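PDB 6TA8: tyrocidine synthase 2 from Brevibacillus parabrevis, which is a multidomain nonribosomal peptide synthetase, represented here by a condensation domain of the chloramphenicol acetyltransferase-like fold. Local coordinates for residues R52-R63 against D154-H164. Sequence-based numbering, arbitrary orientation.
Sequences RHHWNQAVMLFR and DGDHLLVAIHH
With CG anti to the backbone N (chi1 -161°), the His-163 ring is carried off the end of its strand to the turn before strand 56-63, while the same choice in His-164 (chi1 -155°) sets its ring between Trp-55 and Gln-57. His-163 NE2 donates to Arg-52 O over 2.8 Å, a nearly straight bond in both the imidazole and carbonyl planes. His-163 ND1 is bonded to Leu-165 N, and the two hydrogen bonds, at NE2 and ND1, fix the ring's rotation while Trp-55 O sits over the centre of one face. The amide of Gln-57 stacks on one face of the His-164 imidazole, Gln-57 CD 3.6 Å from His-164 CE1, and Gln-57 CG adds a CH-pi contact. The indole of Trp-55 lies near parallel to His-164 but slid aside, with Trp-55 CZ3 3.5 Å from His-164 CD2. These two histidines belong to the HH of the HHxxxDG motif that marks the active site of condensation domains; His-164 ND1 is bonded to Val-167 O. Beyond them the strands run antiparallel from Asn-56/His-163 to Arg-63/Asp-156, with paired backbone bonds at Gln-57/Ile-162, Val-59/Val-160, Leu-61/Leu-158 and Arg-63/Asp-156. On one face Ala-58 CB meets Ala-161 CB at 3.8 Å, and the bent Met-60 chain lays SD 3.8 Å from Leu-159 CB. At the far end Phe-62 overlaps the His-157 ring only slightly, with its edge toward Asp-154 O. Helix 122-134 packs on the Ala-58, Met-60 and Leu-159 face, whereas helix 169-187 takes Val-59, Leu-158 and Ile-162 on the other; strand 145-152 flanks 155-163, and short strand 401-402 borders 56-63, in a mixed sheet whose outermost strands are 110-115 and 401-402.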
ATOM      1  N   ARG A  52     -11.390   4.478 -13.197  1.00 33.69           N
ATOM      2  CA  ARG A  52     -10.690   3.448 -12.438  1.00 41.46           C
ATOM      3  C   ARG A  52      -9.366   3.040 -13.074  1.00 42.25           C
ATOM      4  O   ARG A  52      -8.579   2.338 -12.430  1.00 39.41           O
ATOM      5  CB  ARG A  52     -11.588   2.221 -12.273  1.00 40.90           C
ATOM      6  CG  ARG A  52     -11.904   1.510 -13.575  1.00 38.66           C
ATOM      7  CD  ARG A  52     -13.029   0.506 -13.401  1.00 31.88           C
ATOM      8  NE  ARG A  52     -13.100  -0.417 -14.528  1.00 41.24           N
ATOM      9  CZ  ARG A  52     -14.117  -1.240 -14.760  1.00 42.47           C
ATOM     10  NH1 ARG A  52     -15.160  -1.261 -13.942  1.00 43.79           N
ATOM     11  NH2 ARG A  52     -14.091  -2.045 -15.813  1.00 43.45           N
ATOM     12  N   HIS A  53      -9.105   3.457 -14.316  1.00 34.35           N
ATOM     13  CA  HIS A  53      -7.800   3.228 -14.924  1.00 27.66           C
ATOM     14  C   HIS A  53      -6.737   4.163 -14.366  1.00 31.52           C
ATOM     15  O   HIS A  53      -5.544   3.921 -14.580  1.00 31.80           O
ATOM     16  CB  HIS A  53      -7.892   3.395 -16.439  1.00 40.20           C
ATOM     17  CG  HIS A  53      -8.226   4.788 -16.870  1.00 37.82           C
ATOM     18  ND1 HIS A  53      -9.522   5.246 -16.968  1.00 38.70           N
ATOM     19  CD2 HIS A  53      -7.432   5.828 -17.219  1.00 34.24           C
ATOM     20  CE1 HIS A  53      -9.513   6.507 -17.361  1.00 43.52           C
ATOM     21  NE2 HIS A  53      -8.258   6.884 -17.521  1.00 42.29           N
ATOM     22  N   HIS A  54      -7.139   5.222 -13.668  1.00 34.98           N
ATOM     23  CA  HIS A  54      -6.221   6.170 -13.040  1.00 36.12           C
ATOM     24  C   HIS A  54      -6.295   5.938 -11.532  1.00 45.31           C
ATOM     25  O   HIS A  54      -7.080   6.573 -10.825  1.00 44.52           O
ATOM     26  CB  HIS A  54      -6.570   7.608 -13.411  1.00 44.79           C
ATOM     27  CG  HIS A  54      -5.497   8.595 -13.069  1.00 44.38           C
ATOM     28  ND1 HIS A  54      -5.583   9.931 -13.398  1.00 45.76           N
ATOM     29  CD2 HIS A  54      -4.315   8.441 -12.428  1.00 43.92           C
ATOM     30  CE1 HIS A  54      -4.501  10.558 -12.973  1.00 45.63           C
ATOM     31  NE2 HIS A  54      -3.715   9.676 -12.381  1.00 41.83           N
ATOM     32  N   TRP A  55      -5.463   5.018 -11.049  1.00 41.87           N
ATOM     33  CA  TRP A  55      -5.456   4.602  -9.653  1.00 39.99           C
ATOM     34  C   TRP A  55      -4.194   3.791  -9.398  1.00 39.33           C
ATOM     35  O   TRP A  55      -4.264   2.580  -9.170  1.00 35.67           O
ATOM     36  CB  TRP A  55      -6.707   3.780  -9.331  1.00 34.58           C
ATOM     37  CG  TRP A  55      -7.205   3.927  -7.925  1.00 45.15           C
ATOM     38  CD1 TRP A  55      -7.975   4.938  -7.431  1.00 43.95           C
ATOM     39  CD2 TRP A  55      -6.982   3.023  -6.836  1.00 42.41           C
ATOM     40  NE1 TRP A  55      -8.239   4.725  -6.099  1.00 42.89           N
ATOM     41  CE2 TRP A  55      -7.641   3.556  -5.709  1.00 39.19           C
ATOM     42  CE3 TRP A  55      -6.285   1.819  -6.702  1.00 42.38           C
ATOM     43  CZ2 TRP A  55      -7.625   2.925  -4.468  1.00 38.92           C
ATOM     44  CZ3 TRP A  55      -6.271   1.194  -5.467  1.00 43.28           C
ATOM     45  CH2 TRP A  55      -6.937   1.749  -4.368  1.00 37.79           C
ATOM     46  N   ASN A  56      -3.038   4.446  -9.444  1.00 35.86           N
ATOM     47  CA  ASN A  56      -1.755   3.772  -9.575  1.00 37.30           C
ATOM     48  C   ASN A  56      -0.876   4.015  -8.352  1.00 34.99           C
ATOM     49  O   ASN A  56      -1.247   4.716  -7.408  1.00 39.26           O
ATOM     50  CB  ASN A  56      -1.025   4.244 -10.838  1.00 35.90           C
ATOM     51  CG  ASN A  56      -1.967   4.525 -11.991  1.00 41.82           C
ATOM     52  OD1 ASN A  56      -2.973   3.840 -12.172  1.00 48.77           O
ATOM     53  ND2 ASN A  56      -1.642   5.540 -12.783  1.00 42.77           N
ATOM     54  N   GLN A  57       0.302   3.396  -8.388  1.00 27.52           N
ATOM     55  CA  GLN A  57       1.421   3.703  -7.512  1.00 35.30           C
ATOM     56  C   GLN A  57       2.638   3.937  -8.394  1.00 38.14           C
ATOM     57  O   GLN A  57       2.815   3.254  -9.407  1.00 40.32           O
ATOM     58  CB  GLN A  57       1.694   2.568  -6.512  1.00 43.43           C
ATOM     59  CG  GLN A  57       0.732   2.524  -5.335  1.00 40.29           C
ATOM     60  CD  GLN A  57       1.071   1.424  -4.348  1.00 50.69           C
ATOM     61  OE1 GLN A  57       1.782   0.473  -4.678  1.00 47.03           O
ATOM     62  NE2 GLN A  57       0.560   1.547  -3.127  1.00 44.33           N
ATOM     63  N   ALA A  58       3.470   4.906  -8.022  1.00 34.54           N
ATOM     64  CA  ALA A  58       4.588   5.282  -8.874  1.00 43.19           C
ATOM     65  C   ALA A  58       5.766   5.737  -8.027  1.00 42.49           C
ATOM     66  O   ALA A  58       5.597   6.210  -6.899  1.00 33.49           O
ATOM     67  CB  ALA A  58       4.190   6.388  -9.860  1.00 40.09           C
ATOM     68  N   VAL A  59       6.966   5.579  -8.587  1.00 38.49           N
ATOM     69  CA  VAL A  59       8.197   6.067  -7.984  1.00 39.93           C
ATOM     70  C   VAL A  59       8.991   6.810  -9.050  1.00 48.44           C
ATOM     71  O   VAL A  59       8.921   6.491 -10.241  1.00 46.39           O
ATOM     72  CB  VAL A  59       9.045   4.928  -7.366  1.00 44.89           C
ATOM     73  CG1 VAL A  59       8.256   4.188  -6.293  1.00 49.52           C
ATOM     74  CG2 VAL A  59       9.530   3.960  -8.439  1.00 39.46           C
ATOM     75  N   MET A  60       9.742   7.818  -8.615  1.00 52.27           N
ATOM     76  CA  MET A  60      10.584   8.619  -9.495  1.00 51.50           C
ATOM     77  C   MET A  60      12.035   8.407  -9.092  1.00 63.31           C
ATOM     78  O   MET A  60      12.428   8.760  -7.975  1.00 67.25           O
ATOM     79  CB  MET A  60      10.207  10.101  -9.421  1.00 49.55           C
ATOM     80  CG  MET A  60      11.041  11.012 -10.310  1.00 55.64           C
ATOM     81  SD  MET A  60      10.531  10.988 -12.040  1.00 51.82           S
ATOM     82  CE  MET A  60       8.964  11.847 -11.946  1.00 40.59           C
ATOM     83  N   LEU A  61      12.820   7.821  -9.990  1.00 61.26           N
ATOM     84  CA  LEU A  61      14.223   7.533  -9.734  1.00 55.83           C
ATOM     85  C   LEU A  61      15.110   8.592 -10.379  1.00 61.45           C
ATOM     86  O   LEU A  61      14.676   9.382 -11.220  1.00 66.55           O
ATOM     87  CB  LEU A  61      14.587   6.139 -10.252  1.00 59.31           C
ATOM     88  CG  LEU A  61      13.665   5.006  -9.797  1.00 59.02           C
ATOM     89  CD1 LEU A  61      14.091   3.683 -10.413  1.00 56.98           C
ATOM     90  CD2 LEU A  61      13.640   4.913  -8.279  1.00 59.90           C
ATOM     91  N   PHE A  62      16.378   8.596  -9.972  1.00 60.91           N
ATOM     92  CA  PHE A  62      17.340   9.580 -10.441  1.00 64.13           C
ATOM     93  C   PHE A  62      18.707   8.927 -10.578  1.00 62.73           C
ATOM     94  O   PHE A  62      19.046   7.996  -9.842  1.00 70.87           O
ATOM     95  CB  PHE A  62      17.415  10.783  -9.486  1.00 65.99           C
ATOM     96  CG  PHE A  62      18.492  11.774  -9.832  1.00 65.07           C
ATOM     97  CD1 PHE A  62      18.487  12.427 -11.053  1.00 66.17           C
ATOM     98  CD2 PHE A  62      19.505  12.056  -8.931  1.00 65.69           C
ATOM     99  CE1 PHE A  62      19.476  13.339 -11.371  1.00 67.90           C
ATOM    100  CE2 PHE A  62      20.495  12.968  -9.243  1.00 67.46           C
ATOM    101  CZ  PHE A  62      20.481  13.609 -10.464  1.00 70.15           C
ATOM    102  N   ARG A  63      19.485   9.418 -11.540  1.00 64.73           N
ATOM    103  CA  ARG A  63      20.861   8.973 -11.732  1.00 67.53           C
ATOM    104  C   ARG A  63      21.662  10.152 -12.259  1.00 72.22           C
ATOM    105  O   ARG A  63      21.364  10.666 -13.342  1.00 72.50           O
ATOM    106  CB  ARG A  63      20.933   7.787 -12.696  1.00 63.54           C
ATOM    107  CG  ARG A  63      22.221   6.987 -12.600  1.00 67.52           C
ATOM    108  CD  ARG A  63      22.214   5.801 -13.550  1.00 68.37           C
ATOM    109  NE  ARG A  63      23.540   5.211 -13.701  1.00 69.01           N
ATOM    110  CZ  ARG A  63      23.965   4.144 -13.034  1.00 70.60           C
ATOM    111  NH1 ARG A  63      23.167   3.544 -12.162  1.00 71.52           N
ATOM    112  NH2 ARG A  63      25.190   3.676 -13.237  1.00 62.55           N
ATOM    113  N   ASP A 154      20.958  18.239 -15.193  1.00 73.91           N
ATOM    114  CA  ASP A 154      21.501  17.799 -13.914  1.00 78.75           C
ATOM    115  C   ASP A 154      21.228  16.319 -13.653  1.00 76.55           C
ATOM    116  O   ASP A 154      21.056  15.909 -12.503  1.00 78.78           O
ATOM    117  CB  ASP A 154      20.941  18.650 -12.776  1.00 82.69           C
ATOM    118  CG  ASP A 154      19.426  18.706 -12.778  1.00 83.26           C
ATOM    119  OD1 ASP A 154      18.812  18.293 -13.785  1.00 79.40           O
ATOM    120  OD2 ASP A 154      18.846  19.162 -11.770  1.00 86.18           O
ATOM    121  N   GLY A 155      21.189  15.512 -14.703  1.00 75.24           N
ATOM    122  CA  GLY A 155      20.962  14.085 -14.591  1.00 70.77           C
ATOM    123  C   GLY A 155      19.725  13.655 -15.350  1.00 71.69           C
ATOM    124  O   GLY A 155      19.144  14.409 -16.136  1.00 69.27           O
ATOM    125  N   ASP A 156      19.319  12.410 -15.105  1.00 68.86           N
ATOM    126  CA  ASP A 156      18.159  11.811 -15.748  1.00 63.48           C
ATOM    127  C   ASP A 156      17.176  11.340 -14.686  1.00 61.09           C
ATOM    128  O   ASP A 156      17.572  10.687 -13.714  1.00 57.02           O
ATOM    129  CB  ASP A 156      18.566  10.636 -16.643  1.00 62.00           C
ATOM    130  CG  ASP A 156      19.292  11.082 -17.898  1.00 66.31           C
ATOM    131  OD1 ASP A 156      19.435  12.305 -18.105  1.00 68.68           O
ATOM    132  OD2 ASP A 156      19.721  10.206 -18.680  1.00 63.43           O
ATOM    133  N   HIS A 157      15.902  11.673 -14.874  1.00 60.54           N
ATOM    134  CA  HIS A 157      14.832  11.234 -13.987  1.00 54.57           C
ATOM    135  C   HIS A 157      14.043  10.123 -14.667  1.00 55.41           C
ATOM    136  O   HIS A 157      13.701  10.233 -15.849  1.00 57.50           O
ATOM    137  CB  HIS A 157      13.906  12.398 -13.628  1.00 55.95           C
ATOM    138  CG  HIS A 157      14.600  13.537 -12.948  1.00 55.85           C
ATOM    139  ND1 HIS A 157      14.795  13.581 -11.584  1.00 59.57           N
ATOM    140  CD2 HIS A 157      15.142  14.675 -13.442  1.00 58.59           C
ATOM    141  CE1 HIS A 157      15.429  14.697 -11.269  1.00 59.91           C
ATOM    142  NE2 HIS A 157      15.650  15.378 -12.377  1.00 53.68           N
ATOM    143  N   LEU A 158      13.758   9.057 -13.922  1.00 59.03           N
ATOM    144  CA  LEU A 158      13.052   7.893 -14.448  1.00 53.51           C
ATOM    145  C   LEU A 158      11.779   7.684 -13.639  1.00 54.41           C
ATOM    146  O   LEU A 158      11.841   7.381 -12.442  1.00 55.89           O
ATOM    147  CB  LEU A 158      13.938   6.650 -14.408  1.00 52.83           C
ATOM    148  CG  LEU A 158      13.385   5.422 -15.136  1.00 54.01           C
ATOM    149  CD1 LEU A 158      13.297   5.681 -16.633  1.00 46.43           C
ATOM    150  CD2 LEU A 158      14.234   4.193 -14.848  1.00 55.00           C
ATOM    151  N   LEU A 159      10.632   7.840 -14.292  1.00 48.75           N
ATOM    152  CA  LEU A 159       9.332   7.630 -13.670  1.00 38.70           C
ATOM    153  C   LEU A 159       8.817   6.244 -14.031  1.00 47.39           C
ATOM    154  O   LEU A 159       8.867   5.843 -15.198  1.00 54.29           O
ATOM    155  CB  LEU A 159       8.335   8.699 -14.122  1.00 45.14           C
ATOM    156  CG  LEU A 159       6.876   8.506 -13.703  1.00 42.77           C
ATOM    157  CD1 LEU A 159       6.734   8.577 -12.190  1.00 42.48           C
ATOM    158  CD2 LEU A 159       5.988   9.538 -14.375  1.00 40.21           C
ATOM    159  N   VAL A 160       8.330   5.515 -13.029  1.00 43.40           N
ATOM    160  CA  VAL A 160       7.794   4.168 -13.208  1.00 43.71           C
ATOM    161  C   VAL A 160       6.423   4.144 -12.545  1.00 46.45           C
ATOM    162  O   VAL A 160       6.322   4.053 -11.316  1.00 48.78           O
ATOM    163  CB  VAL A 160       8.710   3.088 -12.622  1.00 43.31           C
ATOM    164  CG1 VAL A 160       8.100   1.711 -12.827  1.00 44.02           C
ATOM    165  CG2 VAL A 160      10.096   3.162 -13.248  1.00 46.66           C
ATOM    166  N   ALA A 161       5.367   4.223 -13.350  1.00 45.20           N
ATOM    167  CA  ALA A 161       3.995   4.230 -12.859  1.00 38.86           C
ATOM    168  C   ALA A 161       3.310   2.926 -13.244  1.00 34.40           C
ATOM    169  O   ALA A 161       3.318   2.538 -14.417  1.00 38.68           O
ATOM    170  CB  ALA A 161       3.218   5.422 -13.419  1.00 42.59           C
ATOM    171  N   ILE A 162       2.726   2.254 -12.255  1.00 41.98           N
ATOM    172  CA  ILE A 162       2.050   0.978 -12.453  1.00 37.96           C
ATOM    173  C   ILE A 162       0.693   1.037 -11.768  1.00 39.82           C
ATOM    174  O   ILE A 162       0.579   1.531 -10.641  1.00 39.39           O
ATOM    175  CB  ILE A 162       2.878  -0.204 -11.904  1.00 32.44           C
ATOM    176  CG1 ILE A 162       4.312  -0.152 -12.434  1.00 35.75           C
ATOM    177  CG2 ILE A 162       2.229  -1.526 -12.270  1.00 32.72           C
ATOM    178  CD1 ILE A 162       5.194  -1.247 -11.891  1.00 41.16           C
ATOM    179  N   HIS A 163      -0.333   0.530 -12.450  1.00 32.51           N
ATOM    180  CA  HIS A 163      -1.664   0.467 -11.861  1.00 35.54           C
ATOM    181  C   HIS A 163      -1.640  -0.374 -10.590  1.00 36.58           C
ATOM    182  O   HIS A 163      -0.980  -1.415 -10.526  1.00 44.55           O
ATOM    183  CB  HIS A 163      -2.659  -0.117 -12.864  1.00 36.86           C
ATOM    184  CG  HIS A 163      -4.088   0.193 -12.546  1.00 39.15           C
ATOM    185  ND1 HIS A 163      -4.844  -0.573 -11.685  1.00 28.41           N
ATOM    186  CD2 HIS A 163      -4.902   1.188 -12.977  1.00 28.44           C
ATOM    187  CE1 HIS A 163      -6.060  -0.064 -11.598  1.00 38.33           C
ATOM    188  NE2 HIS A 163      -6.122   1.004 -12.373  1.00 42.02           N
ATOM    189  N   HIS A 164      -2.372   0.085  -9.574  1.00 34.10           N
ATOM    190  CA  HIS A 164      -2.338  -0.539  -8.256  1.00 38.57           C
ATOM    191  C   HIS A 164      -2.888  -1.961  -8.248  1.00 39.24           C
ATOM    192  O   HIS A 164      -2.747  -2.652  -7.234  1.00 33.11           O
ATOM    193  CB  HIS A 164      -3.118   0.318  -7.259  1.00 35.77           C
ATOM    194  CG  HIS A 164      -2.683   0.142  -5.837  1.00 44.07           C
ATOM    195  ND1 HIS A 164      -1.911  -0.921  -5.420  1.00 34.19           N
ATOM    196  CD2 HIS A 164      -2.912   0.896  -4.736  1.00 40.44           C
ATOM    197  CE1 HIS A 164      -1.682  -0.814  -4.124  1.00 36.87           C
ATOM    198  NE2 HIS A 164      -2.278   0.280  -3.684  1.00 43.52           N
TER